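Local coordinates for aspartate--tRNA(Asp/Asn) ligase (Thermus thermophilus, PDB 1N9W), which attaches L-aspartate, after activating it with ATP, to both tRNA(Asp) and tRNA(Asn) with similar efficiencies, as a non-discriminating class II aminoacyl-tRNA synthetase, at residues R37-V42 against R117-R122; D143-T149 against F190-E195; A225-M231 against T334-D338; M231-E235 against P264-R269. All coordinates share one frame; numbering follows the deposited sequence.

Contact 1 of 4, residues R37-V42 against R117-R122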
loop_
_atom_site.group_PDB
_atom_site.type_symbol
_atom_site.label_atom_id
_atom_site.label_comp_id
_atom_site.label_asym_id
_atom_site.label_seq_id
_atom_site.Cartn_x
_atom_site.Cartn_y
_atom_site.Cartn_z
ATOM N N ARG B 37 -28.273 5.241 3.000
ATOM C CA ARG B 37 -27.162 4.309 3.121
ATOM C C ARG B 37 -25.838 5.005 3.343
ATOM O O ARG B 37 -25.529 6.009 2.699
ATOM C CB ARG B 37 -27.046 3.390 1.903
ATOM C CG ARG B 37 -26.529 4.065 0.699
ATOM C CD ARG B 37 -25.744 3.193 -0.281
ATOM N NE ARG B 37 -25.126 4.236 -1.110
ATOM C CZ ARG B 37 -25.708 4.815 -2.153
ATOM N NH1 ARG B 37 -26.910 4.424 -2.578
ATOM N NH2 ARG B 37 -25.162 5.907 -2.653
ATOM N N ASP B 38 -25.066 4.486 4.285
ATOM C CA ASP B 38 -23.765 5.065 4.506
ATOM C C ASP B 38 -22.743 3.976 4.152
ATOM O O ASP B 38 -23.122 2.952 3.575
ATOM C CB ASP B 38 -23.614 5.660 5.939
ATOM C CG ASP B 38 -23.834 4.652 7.052
ATOM O OD1 ASP B 38 -23.604 3.449 6.815
ATOM O OD2 ASP B 38 -24.193 5.075 8.185
ATOM N N ARG B 39 -21.469 4.208 4.445
ATOM C CA ARG B 39 -20.449 3.240 4.094
ATOM C C ARG B 39 -20.628 1.896 4.780
ATOM O O ARG B 39 -20.009 0.907 4.392
ATOM C CB ARG B 39 -19.046 3.808 4.382
ATOM C CG ARG B 39 -18.787 4.232 5.833
ATOM C CD ARG B 39 -17.385 4.836 5.977
ATOM N NE ARG B 39 -16.976 5.017 7.357
ATOM C CZ ARG B 39 -17.250 6.085 8.094
ATOM N NH1 ARG B 39 -17.944 7.090 7.579
ATOM N NH2 ARG B 39 -16.833 6.143 9.349
ATOM N N SER B 40 -21.494 1.849 5.787
ATOM C CA SER B 40 -21.708 0.598 6.536
ATOM C C SER B 40 -23.037 -0.103 6.262
ATOM O O SER B 40 -23.274 -1.188 6.784
ATOM C CB SER B 40 -21.588 0.848 8.042
ATOM O OG SER B 40 -22.720 1.549 8.520
ATOM N N GLY B 41 -23.905 0.497 5.451
ATOM C CA GLY B 41 -25.170 -0.165 5.163
ATOM C C GLY B 41 -26.344 0.754 4.877
ATOM O O GLY B 41 -26.166 1.943 4.599
ATOM N N VAL B 42 -27.555 0.198 4.931
ATOM C CA VAL B 42 -28.754 0.990 4.681
ATOM C C VAL B 42 -29.725 0.945 5.855
ATOM O O VAL B 42 -29.844 -0.066 6.550
ATOM C CB VAL B 42 -29.526 0.525 3.403
ATOM C CG1 VAL B 42 -28.612 0.584 2.180
ATOM C CG2 VAL B 42 -30.069 -0.891 3.595
ATOM N N ARG B 117 -21.584 3.037 -6.182
ATOM C CA ARG B 117 -22.016 3.357 -4.832
ATOM C C ARG B 117 -22.875 2.229 -4.250
ATOM O O ARG B 117 -23.002 2.113 -3.037
ATOM C CB ARG B 117 -22.790 4.682 -4.821
ATOM C CG ARG B 117 -21.966 5.901 -5.195
ATOM C CD ARG B 117 -22.842 7.131 -5.105
ATOM N NE ARG B 117 -22.200 8.371 -5.514
ATOM C CZ ARG B 117 -22.818 9.552 -5.496
ATOM N NH1 ARG B 117 -24.078 9.628 -5.091
ATOM N NH2 ARG B 117 -22.184 10.662 -5.873
ATOM N N GLY B 118 -23.446 1.388 -5.113
ATOM C CA GLY B 118 -24.267 0.288 -4.629
ATOM C C GLY B 118 -23.511 -0.596 -3.650
ATOM O O GLY B 118 -22.290 -0.730 -3.760
ATOM N N GLU B 119 -24.227 -1.189 -2.696
ATOM C CA GLU B 119 -23.613 -2.059 -1.687
ATOM C C GLU B 119 -22.874 -3.252 -2.287
ATOM O O GLU B 119 -21.746 -3.554 -1.900
ATOM C CB GLU B 119 -24.665 -2.605 -0.710
ATOM C CG GLU B 119 -25.329 -1.577 0.184
ATOM C CD GLU B 119 -26.028 -2.221 1.385
ATOM O OE1 GLU B 119 -25.338 -2.570 2.367
ATOM O OE2 GLU B 119 -27.263 -2.380 1.336
ATOM N N LYS B 120 -23.527 -3.939 -3.216
ATOM C CA LYS B 120 -22.924 -5.100 -3.836
ATOM C C LYS B 120 -21.838 -4.721 -4.822
ATOM O O LYS B 120 -20.878 -5.457 -5.007
ATOM C CB LYS B 120 -23.988 -5.940 -4.538
ATOM C CG LYS B 120 -24.943 -6.639 -3.586
ATOM C CD LYS B 120 -25.910 -7.518 -4.359
ATOM C CE LYS B 120 -26.905 -8.210 -3.440
ATOM N NZ LYS B 120 -27.849 -9.043 -4.234
ATOM N N ALA B 121 -21.985 -3.569 -5.458
ATOM C CA ALA B 121 -20.988 -3.127 -6.422
ATOM C C ALA B 121 -19.683 -2.692 -5.748
ATOM O O ALA B 121 -18.597 -2.923 -6.284
ATOM C CB ALA B 121 -21.551 -1.982 -7.264
ATOM N N ARG B 122 -19.797 -2.082 -4.572
ATOM C CA ARG B 122 -18.632 -1.583 -3.824
ATOM C C ARG B 122 -17.976 -2.660 -2.943
ATOM O O ARG B 122 -16.783 -2.587 -2.647
ATOM C CB ARG B 122 -19.077 -0.428 -2.905
ATOM C CG ARG B 122 -19.359 -0.890 -1.464
ATOM C CD ARG B 122 -20.682 -0.410 -0.846
ATOM N NE ARG B 122 -20.694 0.991 -0.484
ATOM C CZ ARG B 122 -21.420 1.510 0.510
ATOM N NH1 ARG B 122 -22.201 0.747 1.264
ATOM N NH2 ARG B 122 -21.367 2.815 0.749
#
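R37 turns its CG between its own backbone N and carbonyl carbon (chi1 73°), and its extended chain crosses R117 at about a right angle, laying NH2 3.4 Å from R117 CB. R122 instead bends at chi2 and chi3 (chi3 -73°), which folds its guanidinium back toward the hairpin turn. There D38 O lies at the guanidinium edge, in its plane, and receives two weak hydrogen bonds, from R122 NH1 and from R122 NH2, each 3.3 Å long; R122 NH2 also reaches V189 O of the second subunit. The turn, type I from D38 to G41, is braced by an Asx turn, S40 N to D38 OD1 (2.8 Å), with S40 OG adding a second bond to the same oxygen. G41 has backbone angles (phi 150°) at which any side chain would collide with the carbonyl O of S40. E119's extended chain carries its carboxylate alongside, OE1 3.7 Å from G41 CA and OE2 3.4 Å from V42 CG1, in van der Waals contact without a hydrogen bond. With an alanine in place of R37, R117 would probably be left alone of the two arginines on E56, and H23 ND1 without its partner. Because both form salt bridges to E56, R37 and R117 share one carboxylate. The contact thus joins the OB-fold anticodon-binding domain to the catalytic domain's helix 119-141 through polar more than apolar groups.

Contact 2 of 4, residues D143-T149 against F190-E195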
loop_
_atom_site.group_PDB
_atom_site.type_symbol
_atom_site.label_atom_id
_atom_site.label_comp_id
_atom_site.label_asym_id
_atom_site.label_seq_id
_atom_site.Cartn_x
_atom_site.Cartn_y
_atom_site.Cartn_z
ATOM N N ASP B 143 9.193 -9.515 9.308
ATOM C CA ASP B 143 10.295 -8.613 9.009
ATOM C C ASP B 143 10.500 -8.211 7.552
ATOM O O ASP B 143 11.610 -7.832 7.166
ATOM C CB ASP B 143 11.606 -9.191 9.545
ATOM C CG ASP B 143 12.113 -8.444 10.763
ATOM O OD1 ASP B 143 11.384 -8.404 11.777
ATOM O OD2 ASP B 143 13.237 -7.899 10.698
ATOM N N PHE B 144 9.462 -8.297 6.730
ATOM C CA PHE B 144 9.609 -7.872 5.343
ATOM C C PHE B 144 9.568 -6.355 5.339
ATOM O O PHE B 144 9.027 -5.737 6.260
ATOM C CB PHE B 144 8.467 -8.388 4.470
ATOM C CG PHE B 144 8.630 -9.810 4.037
ATOM C CD1 PHE B 144 8.601 -10.840 4.969
ATOM C CD2 PHE B 144 8.815 -10.119 2.691
ATOM C CE1 PHE B 144 8.754 -12.161 4.571
ATOM C CE2 PHE B 144 8.970 -11.436 2.276
ATOM C CZ PHE B 144 8.940 -12.463 3.217
ATOM N N THR B 145 10.153 -5.753 4.312
ATOM C CA THR B 145 10.147 -4.301 4.178
ATOM C C THR B 145 9.447 -3.922 2.862
ATOM O O THR B 145 9.838 -4.378 1.788
ATOM C CB THR B 145 11.591 -3.720 4.185
ATOM O OG1 THR B 145 12.164 -3.886 5.488
ATOM C CG2 THR B 145 11.585 -2.238 3.831
ATOM N N GLU B 146 8.401 -3.100 2.966
ATOM C CA GLU B 146 7.654 -2.653 1.791
ATOM C C GLU B 146 8.542 -1.730 0.969
ATOM O O GLU B 146 9.203 -0.843 1.514
ATOM C CB GLU B 146 6.373 -1.913 2.203
ATOM C CG GLU B 146 5.609 -1.258 1.044
ATOM C CD GLU B 146 4.162 -0.918 1.389
ATOM O OE1 GLU B 146 3.893 -0.513 2.541
ATOM O OE2 GLU B 146 3.292 -1.043 0.495
ATOM N N ILE B 147 8.571 -1.951 -0.342
ATOM C CA ILE B 147 9.374 -1.121 -1.217
ATOM C C ILE B 147 8.515 -0.491 -2.295
ATOM O O ILE B 147 7.374 -0.901 -2.523
ATOM C CB ILE B 147 10.473 -1.924 -1.916
ATOM C CG1 ILE B 147 9.833 -3.005 -2.795
ATOM C CG2 ILE B 147 11.425 -2.508 -0.875
ATOM C CD1 ILE B 147 10.820 -3.927 -3.467
ATOM N N PHE B 148 9.090 0.506 -2.959
ATOM C CA PHE B 148 8.414 1.224 -4.024
ATOM C C PHE B 148 9.392 1.396 -5.180
ATOM O O PHE B 148 10.315 2.206 -5.102
ATOM C CB PHE B 148 7.947 2.583 -3.500
ATOM C CG PHE B 148 7.183 2.490 -2.206
ATOM C CD1 PHE B 148 7.850 2.460 -0.985
ATOM C CD2 PHE B 148 5.799 2.373 -2.211
ATOM C CE1 PHE B 148 7.149 2.299 0.207
ATOM C CE2 PHE B 148 5.088 2.211 -1.024
ATOM C CZ PHE B 148 5.763 2.179 0.185
ATOM N N THR B 149 9.191 0.622 -6.243
ATOM C CA THR B 149 10.066 0.667 -7.408
ATOM C C THR B 149 9.439 1.405 -8.590
ATOM O O THR B 149 8.229 1.641 -8.624
ATOM C CB THR B 149 10.475 -0.759 -7.858
ATOM O OG1 THR B 149 9.309 -1.518 -8.186
ATOM C CG2 THR B 149 11.240 -1.468 -6.742
ATOM N N PHE B 190 17.368 -5.569 1.869
ATOM C CA PHE B 190 16.512 -5.887 3.015
ATOM C C PHE B 190 16.227 -7.372 3.234
ATOM O O PHE B 190 15.515 -7.734 4.171
ATOM C CB PHE B 190 15.188 -5.128 2.879
ATOM C CG PHE B 190 15.328 -3.631 2.981
ATOM C CD1 PHE B 190 15.873 -3.049 4.119
ATOM C CD2 PHE B 190 14.884 -2.801 1.947
ATOM C CE1 PHE B 190 15.976 -1.663 4.237
ATOM C CE2 PHE B 190 14.982 -1.409 2.052
ATOM C CZ PHE B 190 15.531 -0.838 3.200
ATOM N N GLU B 191 16.772 -8.221 2.366
ATOM C CA GLU B 191 16.604 -9.677 2.474
ATOM C C GLU B 191 15.189 -10.181 2.182
ATOM O O GLU B 191 15.011 -11.221 1.542
ATOM C CB GLU B 191 17.017 -10.155 3.878
ATOM C CG GLU B 191 18.496 -9.971 4.237
ATOM C CD GLU B 191 18.808 -10.374 5.681
ATOM O OE1 GLU B 191 18.145 -11.303 6.202
ATOM O OE2 GLU B 191 19.725 -9.777 6.289
ATOM N N ARG B 192 14.191 -9.442 2.660
ATOM C CA ARG B 192 12.782 -9.799 2.480
ATOM C C ARG B 192 11.997 -8.535 2.165
ATOM O O ARG B 192 11.942 -7.612 2.982
ATOM C CB ARG B 192 12.249 -10.432 3.774
ATOM C CG ARG B 192 13.050 -11.624 4.203
ATOM C CD ARG B 192 13.207 -11.665 5.703
ATOM N NE ARG B 192 12.080 -12.281 6.355
ATOM C CZ ARG B 192 11.927 -13.592 6.507
ATOM N NH1 ARG B 192 12.841 -14.434 6.048
ATOM N NH2 ARG B 192 10.849 -14.065 7.130
ATOM N N VAL B 193 11.394 -8.497 0.985
ATOM C CA VAL B 193 10.630 -7.328 0.568
ATOM C C VAL B 193 9.367 -7.705 -0.190
ATOM O O VAL B 193 9.206 -8.841 -0.634
ATOM C CB VAL B 193 11.461 -6.410 -0.376
ATOM C CG1 VAL B 193 12.778 -6.036 0.272
ATOM C CG2 VAL B 193 11.691 -7.101 -1.712
ATOM N N TYR B 194 8.466 -6.740 -0.320
ATOM C CA TYR B 194 7.236 -6.966 -1.048
ATOM C C TYR B 194 6.768 -5.647 -1.615
ATOM O O TYR B 194 7.229 -4.577 -1.209
ATOM C CB TYR B 194 6.144 -7.545 -0.146
ATOM C CG TYR B 194 5.644 -6.594 0.917
ATOM C CD1 TYR B 194 6.223 -6.563 2.182
ATOM C CD2 TYR B 194 4.569 -5.739 0.659
ATOM C CE1 TYR B 194 5.739 -5.709 3.171
ATOM C CE2 TYR B 194 4.079 -4.884 1.636
ATOM C CZ TYR B 194 4.667 -4.877 2.894
ATOM O OH TYR B 194 4.167 -4.062 3.883
ATOM N N GLU B 195 5.854 -5.716 -2.569
ATOM C CA GLU B 195 5.344 -4.500 -3.172
ATOM C C GLU B 195 3.936 -4.690 -3.690
ATOM O O GLU B 195 3.566 -5.759 -4.184
ATOM C CB GLU B 195 6.277 -4.033 -4.297
ATOM C CG GLU B 195 5.724 -2.878 -5.135
ATOM C CD GLU B 195 6.750 -2.295 -6.099
ATOM O OE1 GLU B 195 7.442 -3.069 -6.794
ATOM O OE2 GLU B 195 6.858 -1.051 -6.168
HETATM O O HOH W 1 13.508 -6.382 5.775
HETATM O O HOH W 2 5.872 -0.195 -9.172
#
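E195 OE1 is gripped twice, by T149 OG1 at 2.8 Å on its syn lone pair and by a salt bridge from K183, while E195 OE2 accepts from T149 N at 2.9 Å; glutamate is long enough to reach both donors. This closes the far end of a short parallel pairing between the strand of class II motif 1, which follows the long helix 119-141, and motif 2 strand 192-198. T145 N donates to R192 O (2.9 Å), and I147 N meets Y194 O at 3.1 Å. On one face Y194 spreads its ring over E146, its hydroxyl bonded to D140; on the face of T145 and V193, I147 brings its CD1 to 3.7 Å from V193 CG2. T145 CG2 lies over one face of the F190 ring, a CH-pi contact. D143 pairs with R39 of the second subunit. R192, its NE bound to Q142 O, makes a CH-pi contact over the F144 face, CB 3.5 Å from the ring centroid, 8° off the normal.

Contact 3 of 4, residues A225-M231 against T334-D338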
loop_
_atom_site.group_PDB
_atom_site.type_symbol
_atom_site.label_atom_id
_atom_site.label_comp_id
_atom_site.label_asym_id
_atom_site.label_seq_id
_atom_site.Cartn_x
_atom_site.Cartn_y
_atom_site.Cartn_z
ATOM N N ALA B 225 16.032 -22.042 1.088
ATOM C CA ALA B 225 16.601 -23.362 0.836
ATOM C C ALA B 225 16.218 -23.816 -0.572
ATOM O O ALA B 225 17.033 -24.397 -1.281
ATOM C CB ALA B 225 16.087 -24.363 1.875
ATOM N N ASP B 226 14.974 -23.539 -0.961
ATOM C CA ASP B 226 14.445 -23.902 -2.279
ATOM C C ASP B 226 13.094 -23.219 -2.512
ATOM O O ASP B 226 12.647 -22.422 -1.686
ATOM C CB ASP B 226 14.277 -25.422 -2.383
ATOM C CG ASP B 226 13.644 -26.024 -1.139
ATOM O OD1 ASP B 226 12.756 -25.376 -0.538
ATOM O OD2 ASP B 226 14.023 -27.152 -0.767
ATOM N N GLU B 227 12.435 -23.533 -3.627
ATOM C CA GLU B 227 11.140 -22.921 -3.935
ATOM C C GLU B 227 10.067 -23.314 -2.919
ATOM O O GLU B 227 9.029 -22.658 -2.812
ATOM C CB GLU B 227 10.673 -23.301 -5.352
ATOM C CG GLU B 227 10.089 -24.708 -5.499
ATOM C CD GLU B 227 11.140 -25.807 -5.446
ATOM O OE1 GLU B 227 10.759 -26.994 -5.525
ATOM O OE2 GLU B 227 12.342 -25.489 -5.330
ATOM N N GLU B 228 10.334 -24.377 -2.167
ATOM C CA GLU B 228 9.400 -24.870 -1.166
ATOM C C GLU B 228 9.182 -23.853 -0.051
ATOM O O GLU B 228 8.138 -23.858 0.604
ATOM C CB GLU B 228 9.918 -26.184 -0.572
ATOM C CG GLU B 228 8.845 -27.029 0.091
ATOM C CD GLU B 228 7.718 -27.375 -0.867
ATOM O OE1 GLU B 228 8.014 -27.820 -1.999
ATOM O OE2 GLU B 228 6.536 -27.202 -0.491
ATOM N N ASP B 229 10.170 -22.995 0.175
ATOM C CA ASP B 229 10.038 -21.966 1.208
ATOM C C ASP B 229 8.982 -20.955 0.772
ATOM O O ASP B 229 8.206 -20.464 1.592
ATOM C CB ASP B 229 11.362 -21.237 1.444
ATOM C CG ASP B 229 12.340 -22.058 2.247
ATOM O OD1 ASP B 229 11.899 -22.946 3.007
ATOM O OD2 ASP B 229 13.557 -21.806 2.137
ATOM N N LEU B 230 8.963 -20.662 -0.526
ATOM C CA LEU B 230 8.016 -19.714 -1.099
ATOM C C LEU B 230 6.578 -20.221 -0.984
ATOM O O LEU B 230 5.677 -19.470 -0.588
ATOM C CB LEU B 230 8.361 -19.456 -2.567
ATOM C CG LEU B 230 9.830 -19.174 -2.871
ATOM C CD1 LEU B 230 10.010 -18.926 -4.364
ATOM C CD2 LEU B 230 10.295 -17.969 -2.074
ATOM N N MET B 231 6.366 -21.492 -1.327
ATOM C CA MET B 231 5.029 -22.089 -1.263
ATOM C C MET B 231 4.490 -22.111 0.168
ATOM O O MET B 231 3.337 -21.746 0.406
ATOM C CB MET B 231 5.036 -23.507 -1.875
ATOM C CG MET B 231 4.824 -23.516 -3.402
ATOM S SD MET B 231 4.907 -25.143 -4.255
ATOM C CE MET B 231 6.629 -25.134 -4.808
ATOM N N THR B 334 12.217 -26.754 -13.544
ATOM C CA THR B 334 12.694 -25.566 -12.844
ATOM C C THR B 334 12.034 -25.505 -11.473
ATOM O O THR B 334 11.031 -26.174 -11.230
ATOM C CB THR B 334 12.338 -24.272 -13.609
ATOM O OG1 THR B 334 10.955 -24.297 -13.975
ATOM C CG2 THR B 334 13.187 -24.135 -14.856
ATOM N N ARG B 335 12.604 -24.705 -10.578
ATOM C CA ARG B 335 12.058 -24.552 -9.236
ATOM C C ARG B 335 10.988 -23.466 -9.226
ATOM O O ARG B 335 11.015 -22.553 -8.399
ATOM C CB ARG B 335 13.168 -24.193 -8.253
ATOM C CG ARG B 335 14.185 -25.290 -8.061
ATOM C CD ARG B 335 15.219 -24.885 -7.034
ATOM N NE ARG B 335 16.182 -25.951 -6.794
ATOM C CZ ARG B 335 17.181 -25.870 -5.926
ATOM N NH1 ARG B 335 17.352 -24.766 -5.211
ATOM N NH2 ARG B 335 18.011 -26.893 -5.773
ATOM N N SER B 336 10.050 -23.577 -10.159
ATOM C CA SER B 336 8.961 -22.624 -10.284
ATOM C C SER B 336 7.638 -23.286 -9.913
ATOM O O SER B 336 7.554 -24.513 -9.822
ATOM C CB SER B 336 8.892 -22.100 -11.720
ATOM O OG SER B 336 8.707 -23.168 -12.634
ATOM N N PHE B 337 6.611 -22.466 -9.697
ATOM C CA PHE B 337 5.286 -22.963 -9.338
ATOM C C PHE B 337 4.195 -21.932 -9.640
ATOM O O PHE B 337 4.457 -20.731 -9.704
ATOM C CB PHE B 337 5.245 -23.347 -7.848
ATOM C CG PHE B 337 5.435 -22.183 -6.903
ATOM C CD1 PHE B 337 4.390 -21.303 -6.634
ATOM C CD2 PHE B 337 6.670 -21.953 -6.304
ATOM C CE1 PHE B 337 4.570 -20.209 -5.784
ATOM C CE2 PHE B 337 6.861 -20.862 -5.452
ATOM C CZ PHE B 337 5.809 -19.990 -5.196
ATOM N N ASP B 338 2.974 -22.422 -9.832
ATOM C CA ASP B 338 1.817 -21.587 -10.110
ATOM C C ASP B 338 0.732 -22.018 -9.155
ATOM O O ASP B 338 0.571 -23.210 -8.906
ATOM C CB ASP B 338 1.335 -21.797 -11.545
ATOM C CG ASP B 338 1.961 -20.831 -12.516
ATOM O OD1 ASP B 338 3.021 -20.262 -12.190
ATOM O OD2 ASP B 338 1.392 -20.641 -13.615
#
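The first turns of helix 227-248 lie against the largely antiparallel sheet of the class II catalytic domain, here at the start of strand 336-341; the short helix and strand segments run 23° apart, with axes 9.1 Å from each other at closest. F337 is the centre of the contact. Its chi1 of 65° sets the ring where M231 CG sits over one face, 3.7 Å from the F337 centroid, the two side chains running in opposite senses. The methionine then bends at chi3, which brings CE to 3.5 Å from F337 CD2 and leaves SD oblique to the ring, a Met-aromatic contact for which a flexible thioether is well suited. L230 adds its CB at the ring edge, 3.5 Å from F337 CE2. Nearer the helix start, E227 crosses R335: OE2 lies 3.3 Å from R335 CG, beside the aliphatic chain, and well out of the guanidinium plane, so any attraction is probably electrostatic only. R335 directs NH1 to Q351 instead, while D226 caps the helix through a weak bond from E228 N to OD1. F313 meets F337 with its ring nearly perpendicular. A helix seated by apolar residues on a largely antiparallel sheet is the layered build of the class II synthetase catalytic fold.

Contact 4 of 4, residues M231-E235 against P264-R269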
loop_
_atom_site.group_PDB
_atom_site.type_symbol
_atom_site.label_atom_id
_atom_site.label_comp_id
_atom_site.label_asym_id
_atom_site.label_seq_id
_atom_site.Cartn_x
_atom_site.Cartn_y
_atom_site.Cartn_z
ATOM N N MET B 231 6.366 -21.492 -1.327
ATOM C CA MET B 231 5.029 -22.089 -1.263
ATOM C C MET B 231 4.490 -22.111 0.168
ATOM O O MET B 231 3.337 -21.746 0.406
ATOM C CB MET B 231 5.036 -23.507 -1.875
ATOM C CG MET B 231 4.824 -23.516 -3.402
ATOM S SD MET B 231 4.907 -25.143 -4.255
ATOM C CE MET B 231 6.629 -25.134 -4.808
ATOM N N ARG B 232 5.321 -22.522 1.119
ATOM C CA ARG B 232 4.897 -22.549 2.512
ATOM C C ARG B 232 4.594 -21.124 2.994
ATOM O O ARG B 232 3.670 -20.913 3.779
ATOM C CB ARG B 232 5.981 -23.190 3.386
ATOM C CG ARG B 232 5.957 -24.720 3.370
ATOM C CD ARG B 232 7.361 -25.303 3.343
ATOM N NE ARG B 232 8.228 -24.684 4.344
ATOM C CZ ARG B 232 9.554 -24.784 4.341
ATOM N NH1 ARG B 232 10.163 -25.483 3.387
ATOM N NH2 ARG B 232 10.268 -24.180 5.283
ATOM N N LEU B 233 5.365 -20.153 2.516
ATOM C CA LEU B 233 5.156 -18.765 2.893
ATOM C C LEU B 233 3.816 -18.264 2.355
ATOM O O LEU B 233 3.016 -17.694 3.091
ATOM C CB LEU B 233 6.274 -17.876 2.345
ATOM C CG LEU B 233 5.996 -16.355 2.416
ATOM C CD1 LEU B 233 6.091 -15.892 3.854
ATOM C CD2 LEU B 233 6.999 -15.597 1.553
ATOM N N GLU B 234 3.580 -18.485 1.066
ATOM C CA GLU B 234 2.342 -18.047 0.447
ATOM C C GLU B 234 1.100 -18.622 1.114
ATOM O O GLU B 234 0.063 -17.951 1.199
ATOM C CB GLU B 234 2.338 -18.375 -1.042
ATOM C CG GLU B 234 0.988 -18.156 -1.676
ATOM C CD GLU B 234 1.048 -18.000 -3.186
ATOM O OE1 GLU B 234 1.920 -18.629 -3.824
ATOM O OE2 GLU B 234 0.204 -17.253 -3.722
ATOM N N GLU B 235 1.198 -19.859 1.588
ATOM C CA GLU B 235 0.078 -20.523 2.260
ATOM C C GLU B 235 -0.293 -19.785 3.531
ATOM O O GLU B 235 -1.466 -19.518 3.790
ATOM C CB GLU B 235 0.443 -21.974 2.612
ATOM C CG GLU B 235 0.165 -22.977 1.497
ATOM C CD GLU B 235 0.554 -24.414 1.882
ATOM O OE1 GLU B 235 0.218 -24.857 3.003
ATOM O OE2 GLU B 235 1.176 -25.097 1.052
ATOM N N PRO B 264 -6.381 -22.715 3.245
ATOM C CA PRO B 264 -5.127 -22.731 2.483
ATOM C C PRO B 264 -3.942 -23.309 3.251
ATOM O O PRO B 264 -2.958 -22.615 3.491
ATOM C CB PRO B 264 -4.902 -21.256 2.145
ATOM C CG PRO B 264 -6.268 -20.671 2.192
ATOM C CD PRO B 264 -6.861 -21.333 3.401
ATOM N N GLN B 265 -4.034 -24.573 3.642
ATOM C CA GLN B 265 -2.940 -25.209 4.361
ATOM C C GLN B 265 -2.666 -26.583 3.767
ATOM O O GLN B 265 -3.595 -27.317 3.432
ATOM C CB GLN B 265 -3.281 -25.324 5.845
ATOM C CG GLN B 265 -2.347 -26.229 6.611
ATOM C CD GLN B 265 -2.381 -25.957 8.097
ATOM O OE1 GLN B 265 -3.453 -25.864 8.705
ATOM N NE2 GLN B 265 -1.204 -25.837 8.698
ATOM N N ASP B 266 -1.389 -26.924 3.629
ATOM C CA ASP B 266 -1.019 -28.213 3.061
ATOM C C ASP B 266 -1.701 -28.379 1.710
ATOM O O ASP B 266 -2.302 -29.415 1.415
ATOM C CB ASP B 266 -1.431 -29.341 4.008
ATOM C CG ASP B 266 -0.541 -29.424 5.229
ATOM O OD1 ASP B 266 -1.002 -29.921 6.278
ATOM O OD2 ASP B 266 0.633 -29.004 5.139
ATOM N N ILE B 267 -1.611 -27.335 0.895
ATOM C CA ILE B 267 -2.209 -27.336 -0.432
ATOM C C ILE B 267 -1.585 -28.408 -1.308
ATOM O O ILE B 267 -0.363 -28.572 -1.333
ATOM C CB ILE B 267 -2.017 -25.981 -1.121
ATOM C CG1 ILE B 267 -2.717 -24.889 -0.306
ATOM C CG2 ILE B 267 -2.554 -26.042 -2.541
ATOM C CD1 ILE B 267 -2.497 -23.501 -0.847
ATOM N N PRO B 268 -2.422 -29.157 -2.042
ATOM C CA PRO B 268 -1.992 -30.232 -2.945
ATOM C C PRO B 268 -0.960 -29.793 -3.986
ATOM O O PRO B 268 -1.192 -28.854 -4.746
ATOM C CB PRO B 268 -3.302 -30.677 -3.588
ATOM C CG PRO B 268 -4.288 -30.470 -2.483
ATOM C CD PRO B 268 -3.892 -29.118 -1.945
ATOM N N ARG B 269 0.178 -30.482 -4.011
ATOM C CA ARG B 269 1.249 -30.181 -4.958
ATOM C C ARG B 269 1.099 -31.121 -6.159
ATOM O O ARG B 269 0.712 -32.278 -6.000
ATOM C CB ARG B 269 2.619 -30.408 -4.305
ATOM C CG ARG B 269 2.854 -29.700 -2.959
ATOM C CD ARG B 269 3.237 -28.231 -3.119
ATOM N NE ARG B 269 3.904 -27.679 -1.934
ATOM C CZ ARG B 269 3.295 -27.345 -0.796
ATOM N NH1 ARG B 269 1.986 -27.497 -0.659
ATOM N NH2 ARG B 269 4.001 -26.845 0.212
#
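E235 and R269 approach from opposite directions with their flat ends almost perpendicular, the carboxylate and guanidinium planes standing 87° apart. E235 OE2 forms a salt bridge with R269 NH1 at 3.1 Å, a poorly aligned, weak hydrogen bond, and the same NH1 makes another weak bond to I267 O. The second oxygen serves the loop backbone: D266 N reaches E235 OE1 at 2.7 Å from above the carboxylate plane. The extended glutamate chain slides alongside I267, CG 3.6 Å from I267 CD1, so its methylenes suit the apolar flank. The loop leads from helix 250-255 into strand 269-271, an outermost strand of this chain's catalytic sheet, and E235 ties it to helix 227-248. A leucine in place of E235 would probably leave D266 N without its acceptor and R269 without one of its two carboxylate partners, E228 remaining. One turn earlier, M231 runs past R269 in the opposite sense, its sulfur lying 3.6 Å from R269 NE, oblique to the guanidinium.

Contacts 3 and 4 share M231 and helix 227-248; their centres are 11 Å apart, and E228 OE2 of contact 3 bonds R269 NH2 of contact 4 at 2.7 Å. Contact 2 lies on the sheet that contact 3 also reaches, centres 19 Å apart, and touches contact 4 where F144 CZ meets L233 CD2 at 4.0 Å. Contact 3 lies closest to the probable aspartate site, the side chain of L230 about 6 Å from that of R352; contacts 2 and 4 are somewhat farther, V193 about 10 Å from R352 and M231 about 11 Å from S348, side chain to side chain. Contact 1 is remote, its centre 34 Å from that of contact 2, yet the two meet across the dimer, R39 pairing with E191 of the second subunit.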